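Local coordinates for endoglucanase A (Clostridium acetobutylicum, PDB 3IK2), which probably hydrolyses internal beta-1,4-glucosidic bonds of cellulose and related glucans as a secreted family 44 glycoside hydrolase, at residues A[85-90]-A[99-104]; A[139-144]-A[155-160]. One frame throughout, in Å; residues are numbered along the deposited sequence.

Contact 1. Residues A[85-90]-A[99-104]; sequences TAFHDK and SLVTLQ
His88 and Ser99 form the polar link between helix 82-93 and strand 99-103. His88 ND1 and Ser99 OG lie 2.7 Å apart, in a hydrogen bond that either atom could donate; the hydroxyl sits at the edge of the imidazole, in its plane. With CG anti to the backbone N (chi1 -172°), the His88 ring is carried out toward the start of the strand. Both ring nitrogens are engaged, since NE2 bonds the backbone O of Lys170, and together the two bonds should fix the rotation of the ring. Ser99 OG has a second partner in Ser91 OG, so this buried hydroxyl joins the imidazole to the end of the same helix.

The apolar contact belongs to one corner of Phe87: CE2 is 4.2 Å from Val101 CG1. Leu100 O and Ser99 OG also approach the ring obliquely, each 4.0 Å from Phe87 CE2. Ile37 of the neighbouring strand 34-37 packs on the ring as well.

Helix and strand run nearly antiparallel, at 170°, with their axes 9.4 Å apart. This is the helix-to-strand packing of a beta-alpha-beta unit in a TIM barrel: helix 82-93 leads into the third barrel strand and covers its outer side.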
loop_
_atom_site.group_PDB
_atom_site.type_symbol
_atom_site.label_atom_id
_atom_site.label_comp_id
_atom_site.label_asym_id
_atom_site.label_seq_id
_atom_site.Cartn_x
_atom_site.Cartn_y
_atom_site.Cartn_z
ATOM N N THR A 85 -17.723 7.343 -6.945
ATOM C CA THR A 85 -18.596 6.316 -7.495
ATOM C C THR A 85 -18.064 5.735 -8.828
ATOM O O THR A 85 -18.134 4.527 -9.055
ATOM C CB THR A 85 -20.114 6.714 -7.461
ATOM O OG1 THR A 85 -20.376 7.809 -8.342
ATOM C CG2 THR A 85 -20.529 7.122 -6.029
ATOM N N ALA A 86 -17.446 6.550 -9.674
ATOM C CA ALA A 86 -16.788 5.980 -10.862
ATOM C C ALA A 86 -15.693 4.997 -10.402
ATOM O O ALA A 86 -15.618 3.869 -10.888
ATOM C CB ALA A 86 -16.195 7.076 -11.758
ATOM N N PHE A 87 -14.859 5.451 -9.461
ATOM C CA PHE A 87 -13.820 4.614 -8.853
ATOM C C PHE A 87 -14.347 3.281 -8.283
ATOM O O PHE A 87 -13.904 2.210 -8.698
ATOM C CB PHE A 87 -13.022 5.391 -7.796
ATOM C CG PHE A 87 -11.988 4.559 -7.104
ATOM C CD1 PHE A 87 -10.769 4.308 -7.705
ATOM C CD2 PHE A 87 -12.233 4.029 -5.825
ATOM C CE1 PHE A 87 -9.814 3.518 -7.057
ATOM C CE2 PHE A 87 -11.275 3.224 -5.180
ATOM C CZ PHE A 87 -10.073 2.983 -5.806
ATOM N N HIS A 88 -15.279 3.332 -7.336
ATOM C CA HIS A 88 -15.770 2.078 -6.729
ATOM C C HIS A 88 -16.573 1.204 -7.690
ATOM O O HIS A 88 -16.554 -0.018 -7.575
ATOM C CB HIS A 88 -16.553 2.308 -5.431
ATOM C CG HIS A 88 -16.887 1.026 -4.710
ATOM N ND1 HIS A 88 -15.928 0.114 -4.332
ATOM C CD2 HIS A 88 -18.070 0.514 -4.297
ATOM C CE1 HIS A 88 -16.505 -0.916 -3.740
ATOM N NE2 HIS A 88 -17.807 -0.690 -3.693
ATOM N N ASP A 89 -17.277 1.831 -8.627
ATOM C CA ASP A 89 -17.965 1.091 -9.697
ATOM C C ASP A 89 -16.990 0.247 -10.518
ATOM O O ASP A 89 -17.325 -0.882 -10.906
ATOM C CB ASP A 89 -18.683 2.054 -10.651
ATOM C CG ASP A 89 -19.994 2.552 -10.109
ATOM O OD1 ASP A 89 -20.405 2.140 -9.003
ATOM O OD2 ASP A 89 -20.617 3.388 -10.784
ATOM N N LYS A 90 -15.809 0.819 -10.807
ATOM C CA LYS A 90 -14.775 0.118 -11.549
ATOM C C LYS A 90 -14.184 -1.019 -10.712
ATOM O O LYS A 90 -13.974 -2.098 -11.227
ATOM C CB LYS A 90 -13.700 1.090 -12.033
ATOM C CG LYS A 90 -12.867 0.571 -13.218
ATOM C CD LYS A 90 -11.848 1.659 -13.658
ATOM C CE LYS A 90 -10.763 1.130 -14.600
ATOM N NZ LYS A 90 -9.571 2.142 -14.758
ATOM N N SER A 99 -12.066 -1.664 -1.880
ATOM C CA SER A 99 -11.785 -0.260 -2.225
ATOM C C SER A 99 -11.397 0.502 -0.965
ATOM O O SER A 99 -12.152 0.486 0.009
ATOM C CB SER A 99 -13.028 0.411 -2.827
ATOM O OG SER A 99 -13.289 -0.091 -4.122
ATOM N N LEU A 100 -10.231 1.166 -0.982
ATOM C CA LEU A 100 -9.886 2.156 0.034
ATOM C C LEU A 100 -10.137 3.559 -0.552
ATOM O O LEU A 100 -9.561 3.909 -1.577
ATOM C CB LEU A 100 -8.431 2.007 0.526
ATOM C CG LEU A 100 -7.888 3.039 1.535
ATOM C CD1 LEU A 100 -8.747 3.146 2.800
ATOM C CD2 LEU A 100 -6.455 2.735 1.933
ATOM N N VAL A 101 -11.033 4.320 0.081
ATOM C CA VAL A 101 -11.337 5.695 -0.356
ATOM C C VAL A 101 -10.933 6.704 0.728
ATOM O O VAL A 101 -10.986 6.379 1.918
ATOM C CB VAL A 101 -12.845 5.874 -0.801
ATOM C CG1 VAL A 101 -13.259 4.745 -1.784
ATOM C CG2 VAL A 101 -13.829 5.922 0.406
ATOM N N THR A 102 -10.539 7.916 0.315
ATOM C CA THR A 102 -10.055 8.932 1.251
ATOM C C THR A 102 -11.089 10.005 1.633
ATOM O O THR A 102 -11.779 10.546 0.764
ATOM C CB THR A 102 -8.793 9.609 0.716
ATOM O OG1 THR A 102 -7.807 8.604 0.455
ATOM C CG2 THR A 102 -8.201 10.584 1.752
ATOM N N LEU A 103 -11.169 10.282 2.938
ATOM C CA LEU A 103 -11.958 11.406 3.514
ATOM C C LEU A 103 -11.031 12.568 3.901
ATOM O O LEU A 103 -9.807 12.393 4.014
ATOM C CB LEU A 103 -12.807 10.933 4.711
ATOM C CG LEU A 103 -13.721 9.729 4.447
ATOM C CD1 LEU A 103 -14.377 9.280 5.740
ATOM C CD2 LEU A 103 -14.810 10.034 3.373
ATOM N N GLN A 104 -11.606 13.764 4.021
ATOM C CA GLN A 104 -10.823 15.008 4.127
ATOM C C GLN A 104 -10.750 15.457 5.588
ATOM O O GLN A 104 -11.730 15.373 6.317
ATOM C CB GLN A 104 -11.429 16.121 3.254
ATOM C CG GLN A 104 -11.345 15.875 1.740
ATOM C CD GLN A 104 -12.101 14.611 1.292
ATOM O OE1 GLN A 104 -13.253 14.415 1.647
ATOM N NE2 GLN A 104 -11.440 13.750 0.531
#

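Contact 2. Residues A[139-144]-A[155-160]; sequences LSLTPD and FVNYLV. With CA (calcium ion), chain C; ACT (acetate ion), chain I.
Asn157 ND2 donates two hydrogen bonds, one to an acetate and one to water 1. The acetate, probably from the crystallisation liquor, has its O 3.0 Å from Asn157 ND2 in a nearly straight bond (172°). Water 1 in turn gives a proton to the backbone O of Ser140, 2.8 Å from the water oxygen. It thus bridges segments 139-144 and 155-160, which share no direct hydrogen bond; just ahead of Phe155 in the same helix, the carboxylate of Glu154 accepts from Ser140 N. Asn157 CG stands anti to the backbone N (chi1 -175°), which carries the amide off the helix toward the loop.

Leucines on either side of Ser140 supply the apolar contact. Leu139 lays its CD2 methyl across the stem of Asn157, 3.7 Å from CB. Leu141 slants over the start of the Tyr158 side chain, with Leu141 CD2 3.9 Å from Tyr158 CD1. The other methyl of Leu141, CD1, faces the methyl of the acetate. The carbonyl O of Leu141 meets the same ring at its edge, near the ring plane, 3.6 Å from Tyr158 CE1.

Within the loop, Thr142 N donates to Ser140 OG at 3.0 Å, an ST turn that bends the chain just before Pro143. Beyond the turn, the backbone O of Asp144 binds calcium at 2.2 Å, along with waters 2 and 3; Glu48, Asp147 and Ser149 complete the site. This is a surface loop in the long connection from barrel strand 99-103 to helix 152-163 of the TIM barrel, folded back along that helix by leucine packing, a water bridge and the Glu154 bond, with a calcium site at its far end.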
loop_
_atom_site.group_PDB
_atom_site.type_symbol
_atom_site.label_atom_id
_atom_site.label_comp_id
_atom_site.label_asym_id
_atom_site.label_seq_id
_atom_site.Cartn_x
_atom_site.Cartn_y
_atom_site.Cartn_z
ATOM N N LEU A 139 -29.049 14.500 7.000
ATOM C CA LEU A 139 -28.186 14.219 5.864
ATOM C C LEU A 139 -29.034 14.240 4.581
ATOM O O LEU A 139 -30.243 13.998 4.619
ATOM C CB LEU A 139 -27.467 12.889 6.094
ATOM C CG LEU A 139 -26.107 12.867 6.856
ATOM C CD1 LEU A 139 -25.800 14.079 7.763
ATOM C CD2 LEU A 139 -25.819 11.531 7.568
ATOM N N SER A 140 -28.405 14.610 3.468
ATOM C CA SER A 140 -29.071 14.669 2.178
ATOM C C SER A 140 -28.191 13.980 1.137
ATOM O O SER A 140 -26.970 14.071 1.227
ATOM C CB SER A 140 -29.306 16.124 1.762
ATOM O OG SER A 140 -29.883 16.155 0.469
ATOM N N LEU A 141 -28.814 13.306 0.164
ATOM C CA LEU A 141 -28.098 12.744 -0.994
ATOM C C LEU A 141 -27.832 13.797 -2.058
ATOM O O LEU A 141 -27.133 13.543 -3.036
ATOM C CB LEU A 141 -28.860 11.564 -1.608
ATOM C CG LEU A 141 -29.110 10.409 -0.618
ATOM C CD1 LEU A 141 -30.124 9.340 -1.171
ATOM C CD2 LEU A 141 -27.775 9.770 -0.163
ATOM N N THR A 142 -28.406 14.975 -1.856
ATOM C CA THR A 142 -28.170 16.143 -2.688
ATOM C C THR A 142 -27.630 17.307 -1.805
ATOM O O THR A 142 -28.367 18.261 -1.466
ATOM C CB THR A 142 -29.469 16.560 -3.351
ATOM O OG1 THR A 142 -30.425 16.774 -2.325
ATOM C CG2 THR A 142 -29.988 15.473 -4.250
ATOM N N PRO A 143 -26.336 17.240 -1.430
ATOM C CA PRO A 143 -25.807 18.254 -0.544
ATOM C C PRO A 143 -25.842 19.635 -1.200
ATOM O O PRO A 143 -25.761 19.750 -2.434
ATOM C CB PRO A 143 -24.341 17.822 -0.376
ATOM C CG PRO A 143 -24.048 17.070 -1.612
ATOM C CD PRO A 143 -25.287 16.283 -1.829
ATOM N N ASP A 144 -25.924 20.660 -0.355
ATOM C CA ASP A 144 -25.959 22.068 -0.784
ATOM C C ASP A 144 -24.579 22.574 -1.201
ATOM O O ASP A 144 -23.665 22.730 -0.391
ATOM C CB ASP A 144 -26.525 22.933 0.366
ATOM C CG ASP A 144 -26.714 24.379 -0.017
ATOM O OD1 ASP A 144 -26.497 24.722 -1.182
ATOM O OD2 ASP A 144 -27.102 25.175 0.852
ATOM N N PHE A 155 -21.098 12.733 3.297
ATOM C CA PHE A 155 -20.324 12.105 2.223
ATOM C C PHE A 155 -20.325 10.574 2.338
ATOM O O PHE A 155 -20.611 9.867 1.353
ATOM C CB PHE A 155 -18.889 12.689 2.282
ATOM C CG PHE A 155 -17.935 12.211 1.178
ATOM C CD1 PHE A 155 -18.384 11.492 0.060
ATOM C CD2 PHE A 155 -16.576 12.523 1.270
ATOM C CE1 PHE A 155 -17.450 11.056 -0.951
ATOM C CE2 PHE A 155 -15.656 12.106 0.278
ATOM C CZ PHE A 155 -16.117 11.363 -0.826
ATOM N N VAL A 156 -20.002 10.049 3.527
ATOM C CA VAL A 156 -19.904 8.611 3.719
ATOM C C VAL A 156 -21.316 8.055 3.539
ATOM O O VAL A 156 -21.517 7.048 2.847
ATOM C CB VAL A 156 -19.358 8.256 5.138
ATOM C CG1 VAL A 156 -19.238 6.752 5.318
ATOM C CG2 VAL A 156 -17.990 8.890 5.374
ATOM N N ASN A 157 -22.285 8.749 4.132
ATOM C CA ASN A 157 -23.692 8.375 4.041
ATOM C C ASN A 157 -24.159 8.218 2.575
ATOM O O ASN A 157 -24.876 7.296 2.268
ATOM C CB ASN A 157 -24.586 9.388 4.783
ATOM C CG ASN A 157 -26.053 8.965 4.801
ATOM O OD1 ASN A 157 -26.448 8.076 5.573
ATOM N ND2 ASN A 157 -26.870 9.592 3.945
ATOM N N TYR A 158 -23.727 9.119 1.698
ATOM C CA TYR A 158 -24.031 9.048 0.266
ATOM C C TYR A 158 -23.470 7.757 -0.330
ATOM O O TYR A 158 -24.116 7.102 -1.132
ATOM C CB TYR A 158 -23.457 10.274 -0.478
ATOM C CG TYR A 158 -23.696 10.232 -1.982
ATOM C CD1 TYR A 158 -24.824 10.823 -2.543
ATOM C CD2 TYR A 158 -22.806 9.580 -2.830
ATOM C CE1 TYR A 158 -25.065 10.763 -3.895
ATOM C CE2 TYR A 158 -23.046 9.489 -4.181
ATOM C CZ TYR A 158 -24.172 10.091 -4.709
ATOM O OH TYR A 158 -24.391 10.029 -6.057
ATOM N N LEU A 159 -22.258 7.401 0.077
ATOM C CA LEU A 159 -21.572 6.239 -0.461
ATOM C C LEU A 159 -22.228 4.942 0.001
ATOM O O LEU A 159 -22.415 4.009 -0.779
ATOM C CB LEU A 159 -20.067 6.279 -0.112
ATOM C CG LEU A 159 -19.242 7.415 -0.749
ATOM C CD1 LEU A 159 -17.862 7.532 -0.083
ATOM C CD2 LEU A 159 -19.078 7.229 -2.269
ATOM N N VAL A 160 -22.582 4.891 1.278
ATOM C CA VAL A 160 -23.232 3.718 1.870
ATOM C C VAL A 160 -24.652 3.574 1.315
ATOM O O VAL A 160 -25.143 2.459 1.094
ATOM C CB VAL A 160 -23.224 3.800 3.418
ATOM C CG1 VAL A 160 -24.147 2.713 4.054
ATOM C CG2 VAL A 160 -21.795 3.660 3.912
HETATM CA CA CA C . -21.984 22.520 1.021
HETATM C C ACT I . -30.392 9.443 3.299
HETATM O O ACT I . -29.695 8.599 3.897
HETATM O OXT ACT I . -30.183 10.656 3.573
HETATM C CH3 ACT I . -31.421 9.015 2.297
HETATM O O HOH W 1 -25.594 11.781 2.122
HETATM O O HOH W 2 -20.636 24.129 -0.170
HETATM O O HOH W 3 -23.397 21.796 2.722
#

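Contacts 1 and 2 follow one another along the chain, their centres about 14 Å apart, and meet on the same flank of the TIM barrel. Helix 152-163 joins them: it carries the 139-144 loop on one side and packs against contact 1 on another. Gln104 OE1 packs closest, 3.6 Å from Phe155 CE2. Leu103 CD2 lies 3.7 Å from Phe155 CD2, and Leu103 CD1 is equally close to Val156 CG2. From helix 82-93, Thr85 CG2 approaches Tyr158 CE2 at 3.9 Å, so Tyr158 packs on both the calcium-binding loop and that helix. Burial falls outward, from the buried contact 1 to the surface contact 2, whose loop continues to the calcium ion.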